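Local coordinates for protein SusD homolog (Bacteroides thetaiotaomicron, PDB 3SGH) that probably binds glycans at the cell surface as a SusD-like outer-membrane lipoprotein, working in nutrient uptake alongside a partner transporter, at residues N19-S22 with T23-V27; Y28-Q32 with Q33-Q37. All blocks are in the same frame, centred on the assembly; numbering follows the deposited sequence. Where two conformers were deposited one is given.

Starting a few residues from the first modelled residue, the chain runs through interaction 1 and then, without a break, through interaction 2. Neither contact nests in the other or crosses it; each is a local contact between residues close in sequence, and they stand in series, their centres about 13 Å apart. Interaction 1 spans the last turns of helix 17-24 and the step into helix 26-29. Interaction 2 opens on helix 26-29, turns at C30 and P31, and closes where helix 33-40 begins. N26 OD1 lies 3.7 Å from P31 CG, a packing touch that joins the two. Together they lead the chain from helices 87-95 and 100-120 to strand 314-317 and helix 239-245.

Interaction 1. Residues N19-S22 with T23-V27; sequences NLLS and TMFNV
L21 and F25, one turn apart, form the tightly packed side of this contact. L21 CB lies over the F25 ring face, 4.2 Å from the ring centroid and only 22° off the ring normal, a CH-pi contact, and L21 CD1 reaches 3.8 Å from F25 CZ. With CG of F25 anti to its own carbonyl carbon (chi1 -75°), the ring is swung back along the helix, where L21 O also sits over a face, 3.3 Å from CG of F25. The same L21 O accepts from F25 N at 2.9 Å. Beside this pair, the selenium of M24, a selenomethionine, packs more loosely at 4.3 Å from L21 CD2.

S22, T23 and N26 make up the looser, partly exposed side, and N19 is exposed. Here the N26 amide folds back on the chain: ND2 donates to T23 O at 3.0 Å, and N26 N bonds the same oxygen from the same face of its plane, where helix 17-24 gives way to helix 26-29.

The apolar side is covered by other helices of this alpha-helical SusD-like fold. L20 and M24 rest on helix 87-95, while F25 meets M104 and T108 of helix 100-120 and packs edge-to-face with F176.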
ATOM      1  N   ASN A  19      14.204  20.315  -9.849  1.00 31.68           N
ATOM      2  CA  ASN A  19      12.848  20.821  -9.744  1.00 31.17           C
ATOM      3  C   ASN A  19      11.793  19.909 -10.403  1.00 30.01           C
ATOM      4  O   ASN A  19      10.639  19.886  -9.964  1.00 28.21           O
ATOM      5  CB  ASN A  19      12.749  22.249 -10.297  1.00 32.66           C
ATOM      6  CG  ASN A  19      13.573  23.275  -9.482  1.00 36.16           C
ATOM      7  OD1 ASN A  19      14.516  22.933  -8.720  1.00 42.50           O
ATOM      8  ND2 ASN A  19      13.242  24.539  -9.670  1.00 39.46           N
ATOM      9  N   LEU A  20      12.185  19.117 -11.412  1.00 28.62           N
ATOM     10  CA  LEU A  20      11.233  18.169 -12.016  1.00 27.65           C
ATOM     11  C   LEU A  20      10.941  16.998 -11.057  1.00 25.62           C
ATOM     12  O   LEU A  20       9.909  16.357 -11.179  1.00 25.54           O
ATOM     13  CB  LEU A  20      11.753  17.626 -13.341  1.00 28.65           C
ATOM     14  CG  LEU A  20      11.943  18.715 -14.418  1.00 31.39           C
ATOM     15  CD1 LEU A  20      13.035  18.272 -15.371  1.00 35.32           C
ATOM     16  CD2 LEU A  20      10.595  19.004 -15.073  1.00 32.74           C
ATOM     17  N   LEU A  21      11.844  16.733 -10.100  1.00 23.88           N
ATOM     18  CA  LEU A  21      11.595  15.681  -9.110  1.00 22.26           C
ATOM     19  C   LEU A  21      10.389  16.019  -8.271  1.00 21.83           C
ATOM     20  O   LEU A  21       9.672  15.124  -7.870  1.00 19.78           O
ATOM     21  CB  LEU A  21      12.779  15.504  -8.163  1.00 23.04           C
ATOM     22  CG  LEU A  21      14.045  14.821  -8.606  1.00 24.55           C
ATOM     23  CD1 LEU A  21      14.961  14.865  -7.378  1.00 21.20           C
ATOM     24  CD2 LEU A  21      13.798  13.381  -9.080  1.00 21.74           C
ATOM     25  N   SER A  22      10.141  17.301  -8.007  1.00 22.42           N
ATOM     26  CA  SER A  22       9.064  17.653  -7.059  1.00 22.69           C
ATOM     27  C   SER A  22       7.710  17.120  -7.481  1.00 21.89           C
ATOM     28  O   SER A  22       6.941  16.649  -6.634  1.00 21.51           O
ATOM     29  CB  SER A  22       8.963  19.182  -6.844  1.00 24.10           C
ATOM     30  OG  SER A  22      10.183  19.634  -6.266  1.00 28.07           O
ATOM     31  N   THR A  23       7.357  17.200  -8.756  1.00 20.41           N
ATOM     32  CA  THR A  23       6.094  16.639  -9.222  0.50 20.07           C
ATOM     33  C   THR A  23       6.087  15.129  -9.088  1.00 19.59           C
ATOM     34  O   THR A  23       5.106  14.543  -8.661  1.00 19.22           O
ATOM     35  CB  THR A  23       5.854  16.913 -10.696  0.50 20.65           C
ATOM     36  OG1 THR A  23       6.405  18.192 -11.036  0.50 22.14           O
ATOM     37  CG2 THR A  23       4.366  16.839 -11.000  0.50 16.11           C
HETATM   38  N   MSE A  24       7.206  14.514  -9.481  1.00 18.00           N
HETATM   39  CA  MSE A  24       7.315  13.047  -9.477  1.00 16.94           C
HETATM   40  C   MSE A  24       7.084  12.522  -8.070  1.00 16.56           C
HETATM   41  O   MSE A  24       6.464  11.465  -7.868  1.00 15.70           O
HETATM   42  CB  MSE A  24       8.685  12.559  -9.986  1.00 16.98           C
HETATM   43  CG  MSE A  24       9.021  13.002 -11.390  1.00 19.21           C
HETATM   44 SE   MSE A  24      10.741  12.367 -11.931  0.75 15.52          SE
HETATM   45  CE  MSE A  24      10.239  10.535 -12.075  1.00 16.68           C
ATOM     46  N   PHE A  25       7.559  13.289  -7.086  1.00 15.66           N
ATOM     47  CA  PHE A  25       7.491  12.861  -5.704  1.00 16.41           C
ATOM     48  C   PHE A  25       6.064  12.678  -5.179  1.00 16.20           C
ATOM     49  O   PHE A  25       5.860  12.061  -4.102  1.00 16.44           O
ATOM     50  CB  PHE A  25       8.158  13.872  -4.778  1.00 15.92           C
ATOM     51  CG  PHE A  25       9.679  13.891  -4.772  1.00 16.30           C
ATOM     52  CD1 PHE A  25      10.477  12.863  -5.254  1.00 16.44           C
ATOM     53  CD2 PHE A  25      10.301  14.973  -4.185  1.00 16.93           C
ATOM     54  CE1 PHE A  25      11.868  12.938  -5.153  1.00 16.80           C
ATOM     55  CE2 PHE A  25      11.690  15.055  -4.097  1.00 18.99           C
ATOM     56  CZ  PHE A  25      12.457  14.073  -4.587  1.00 17.72           C
ATOM     57  N   ASN A  26       5.069  13.231  -5.879  1.00 15.36           N
ATOM     58  CA  ASN A  26       3.679  12.996  -5.453  1.00 14.60           C
ATOM     59  C   ASN A  26       3.266  11.510  -5.467  1.00 15.43           C
ATOM     60  O   ASN A  26       2.315  11.145  -4.796  1.00 15.36           O
ATOM     61  CB  ASN A  26       2.736  13.799  -6.313  1.00 15.11           C
ATOM     62  CG  ASN A  26       2.765  15.275  -5.934  1.00 15.22           C
ATOM     63  OD1 ASN A  26       2.203  15.647  -4.900  1.00 16.32           O
ATOM     64  ND2 ASN A  26       3.500  16.081  -6.695  1.00 17.47           N
ATOM     65  N   VAL A  27       3.987  10.639  -6.180  1.00 13.45           N
ATOM     66  CA  VAL A  27       3.655   9.217  -6.099  1.00 13.43           C
ATOM     67  C   VAL A  27       3.882   8.576  -4.735  1.00 14.03           C
ATOM     68  O   VAL A  27       3.309   7.533  -4.466  1.00 14.23           O
ATOM     69  CB  VAL A  27       4.338   8.347  -7.156  1.00 13.38           C
ATOM     70  CG1 VAL A  27       3.980   8.855  -8.594  1.00 14.72           C
ATOM     71  CG2 VAL A  27       5.864   8.238  -6.919  1.00 13.20           C
TER

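Interaction 2. Residues Y28-Q32 with Q33-Q37; sequences YACPQ and QNACQ
Q32 caps the N terminus of helix 33-40, its side chain doubling back over the first turn to accept from N34 and A35. It holds the N-cap position, just after a bend at C30, where the chain leaves helix 26-29 with positive phi (51°).

The helix starts with Q33, whose CG passes 3.8 Å from Q32 NE2. At N34 both the backbone and the side chain engage the Q32 amide. N34 N gives a weak, bent bond to Q32 OE1, while Q32 NE2 donates to N34 OD1 at 3.1 Å, staying close to its own amide plane but approaching from above the plane of the N34 carbonyl. This pairing depends on the fold of the glutamine: CG is anti to the backbone N, and a sharp bend at chi2 (-87°) returns the amide to the helix. A35 N makes the straighter capping bond, 3.0 Å to Q32 OE1, and the N-H groups of N34 and A35 thus share that one acceptor. The A35 methyl also packs against C30 CB at 3.8 Å, and R79 and Y83 of helix 75-84 lie on A35 as well.

C36 then closes the first full helical turn. Its backbone N donates to Q32 O at 2.7 Å, and C36 CB is pressed to 3.2 Å from C30 O.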
ATOM      1  N   TYR A  28       4.723   9.155  -3.887  1.00 13.39           N
ATOM      2  CA  TYR A  28       5.069   8.491  -2.636  1.00 13.65           C
ATOM      3  C   TYR A  28       3.909   8.440  -1.656  1.00 13.56           C
ATOM      4  O   TYR A  28       3.672   7.420  -1.035  1.00 15.49           O
ATOM      5  CB  TYR A  28       6.252   9.182  -1.993  1.00 13.24           C
ATOM      6  CG  TYR A  28       7.568   8.932  -2.699  1.00 13.87           C
ATOM      7  CD1 TYR A  28       8.067   7.647  -2.826  1.00 13.63           C
ATOM      8  CD2 TYR A  28       8.367   9.966  -3.158  1.00 15.53           C
ATOM      9  CE1 TYR A  28       9.285   7.365  -3.449  1.00 15.06           C
ATOM     10  CE2 TYR A  28       9.588   9.685  -3.790  1.00 15.11           C
ATOM     11  CZ  TYR A  28      10.044   8.379  -3.927  1.00 15.08           C
ATOM     12  OH  TYR A  28      11.248   8.059  -4.536  1.00 16.05           O
ATOM     13  N   ALA A  29       3.170   9.530  -1.563  1.00 15.12           N
ATOM     14  CA  ALA A  29       2.085   9.627  -0.593  1.00 15.59           C
ATOM     15  C   ALA A  29       0.766  10.125  -1.166  1.00 16.06           C
ATOM     16  O   ALA A  29      -0.252   9.991  -0.487  1.00 17.05           O
ATOM     17  CB  ALA A  29       2.495  10.525   0.560  1.00 15.30           C
ATOM     18  N   CYS A  30       0.785  10.725  -2.369  1.00 15.43           N
ATOM     19  CA  CYS A  30      -0.431  11.340  -2.975  1.00 16.01           C
ATOM     20  C   CYS A  30      -1.162  12.314  -2.042  1.00 15.32           C
ATOM     21  O   CYS A  30      -2.329  12.080  -1.695  1.00 14.59           O
ATOM     22  CB  CYS A  30      -1.390  10.256  -3.443  1.00 16.09           C
ATOM     23  SG  CYS A  30      -0.723   9.382  -4.917  1.00 19.93           S
ATOM     24  N   PRO A  31      -0.502  13.413  -1.644  1.00 14.57           N
ATOM     25  CA  PRO A  31      -1.151  14.403  -0.767  1.00 15.29           C
ATOM     26  C   PRO A  31      -2.279  15.267  -1.368  1.00 15.05           C
ATOM     27  O   PRO A  31      -3.168  15.718  -0.621  1.00 15.48           O
ATOM     28  CB  PRO A  31       0.004  15.282  -0.325  1.00 15.44           C
ATOM     29  CG  PRO A  31       0.992  15.195  -1.449  1.00 15.79           C
ATOM     30  CD  PRO A  31       0.905  13.773  -1.937  1.00 14.97           C
ATOM     31  N   GLN A  32      -2.225  15.549  -2.666  1.00 14.75           N
ATOM     32  CA  GLN A  32      -3.244  16.391  -3.266  1.00 15.19           C
ATOM     33  C   GLN A  32      -4.599  15.696  -3.092  1.00 14.99           C
ATOM     34  O   GLN A  32      -4.713  14.469  -3.215  1.00 12.75           O
ATOM     35  CB  GLN A  32      -2.905  16.665  -4.717  1.00 16.12           C
ATOM     36  CG  GLN A  32      -3.755  17.758  -5.383  1.00 15.55           C
ATOM     37  CD  GLN A  32      -5.040  17.277  -5.977  1.00 17.67           C
ATOM     38  OE1 GLN A  32      -5.226  16.067  -6.224  1.00 16.30           O
ATOM     39  NE2 GLN A  32      -5.939  18.218  -6.255  1.00 18.14           N
ATOM     40  N   GLN A  33      -5.651  16.468  -2.866  1.00 15.17           N
ATOM     41  CA  GLN A  33      -6.897  15.895  -2.420  1.00 15.78           C
ATOM     42  C   GLN A  33      -7.482  14.835  -3.366  1.00 15.05           C
ATOM     43  O   GLN A  33      -7.996  13.824  -2.889  1.00 14.26           O
ATOM     44  CB  GLN A  33      -7.928  16.994  -2.095  1.00 16.31           C
ATOM     45  CG  GLN A  33      -8.365  17.795  -3.315  1.00 16.99           C
ATOM     46  CD  GLN A  33      -8.919  19.137  -2.944  1.00 19.40           C
ATOM     47  OE1 GLN A  33      -8.281  19.916  -2.196  1.00 20.05           O
ATOM     48  NE2 GLN A  33     -10.125  19.415  -3.404  1.00 18.91           N
ATOM     49  N   ASN A  34      -7.396  15.048  -4.689  1.00 13.93           N
ATOM     50  CA  ASN A  34      -7.935  14.067  -5.639  1.00 14.73           C
ATOM     51  C   ASN A  34      -7.016  12.871  -5.830  1.00 14.91           C
ATOM     52  O   ASN A  34      -7.499  11.755  -5.927  1.00 13.63           O
ATOM     53  CB  ASN A  34      -8.209  14.743  -6.972  1.00 16.02           C
ATOM     54  CG  ASN A  34      -9.119  15.968  -6.804  1.00 18.10           C
ATOM     55  OD1 ASN A  34      -8.716  17.085  -7.088  1.00 18.59           O
ATOM     56  ND2 ASN A  34     -10.305  15.754  -6.267  1.00 19.08           N
ATOM     57  N   ALA A  35      -5.711  13.096  -5.859  1.00 14.38           N
ATOM     58  CA  ALA A  35      -4.730  11.996  -5.839  1.00 14.35           C
ATOM     59  C   ALA A  35      -4.958  11.123  -4.604  1.00 13.98           C
ATOM     60  O   ALA A  35      -4.951   9.907  -4.710  1.00 15.05           O
ATOM     61  CB  ALA A  35      -3.288  12.565  -5.824  1.00 15.65           C
ATOM     62  N   CYS A  36      -5.136  11.779  -3.445  1.00 13.82           N
ATOM     63  CA  CYS A  36      -5.405  11.090  -2.181  1.00 13.74           C
ATOM     64  C   CYS A  36      -6.674  10.233  -2.271  1.00 13.27           C
ATOM     65  O   CYS A  36      -6.656   9.053  -1.923  1.00 13.19           O
ATOM     66  CB  CYS A  36      -5.467  12.082  -1.016  1.00 12.84           C
ATOM     67  SG  CYS A  36      -5.500  11.252   0.569  1.00 16.28           S
ATOM     68  N   GLN A  37      -7.755  10.795  -2.790  1.00 13.21           N
ATOM     69  CA  GLN A  37      -8.963  10.017  -2.919  1.00 13.26           C
ATOM     70  C   GLN A  37      -8.733   8.833  -3.840  1.00 13.54           C
ATOM     71  O   GLN A  37      -9.073   7.700  -3.490  1.00 15.11           O
ATOM     72  CB  GLN A  37     -10.146  10.811  -3.407  1.00 13.39           C
ATOM     73  CG  GLN A  37     -11.414   9.884  -3.488  1.00 15.06           C
ATOM     74  CD  GLN A  37     -12.708  10.688  -3.541  1.00 16.73           C
ATOM     75  OE1 GLN A  37     -12.843  11.619  -4.359  1.00 16.90           O
ATOM     76  NE2 GLN A  37     -13.652  10.331  -2.673  1.00 15.17           N
TER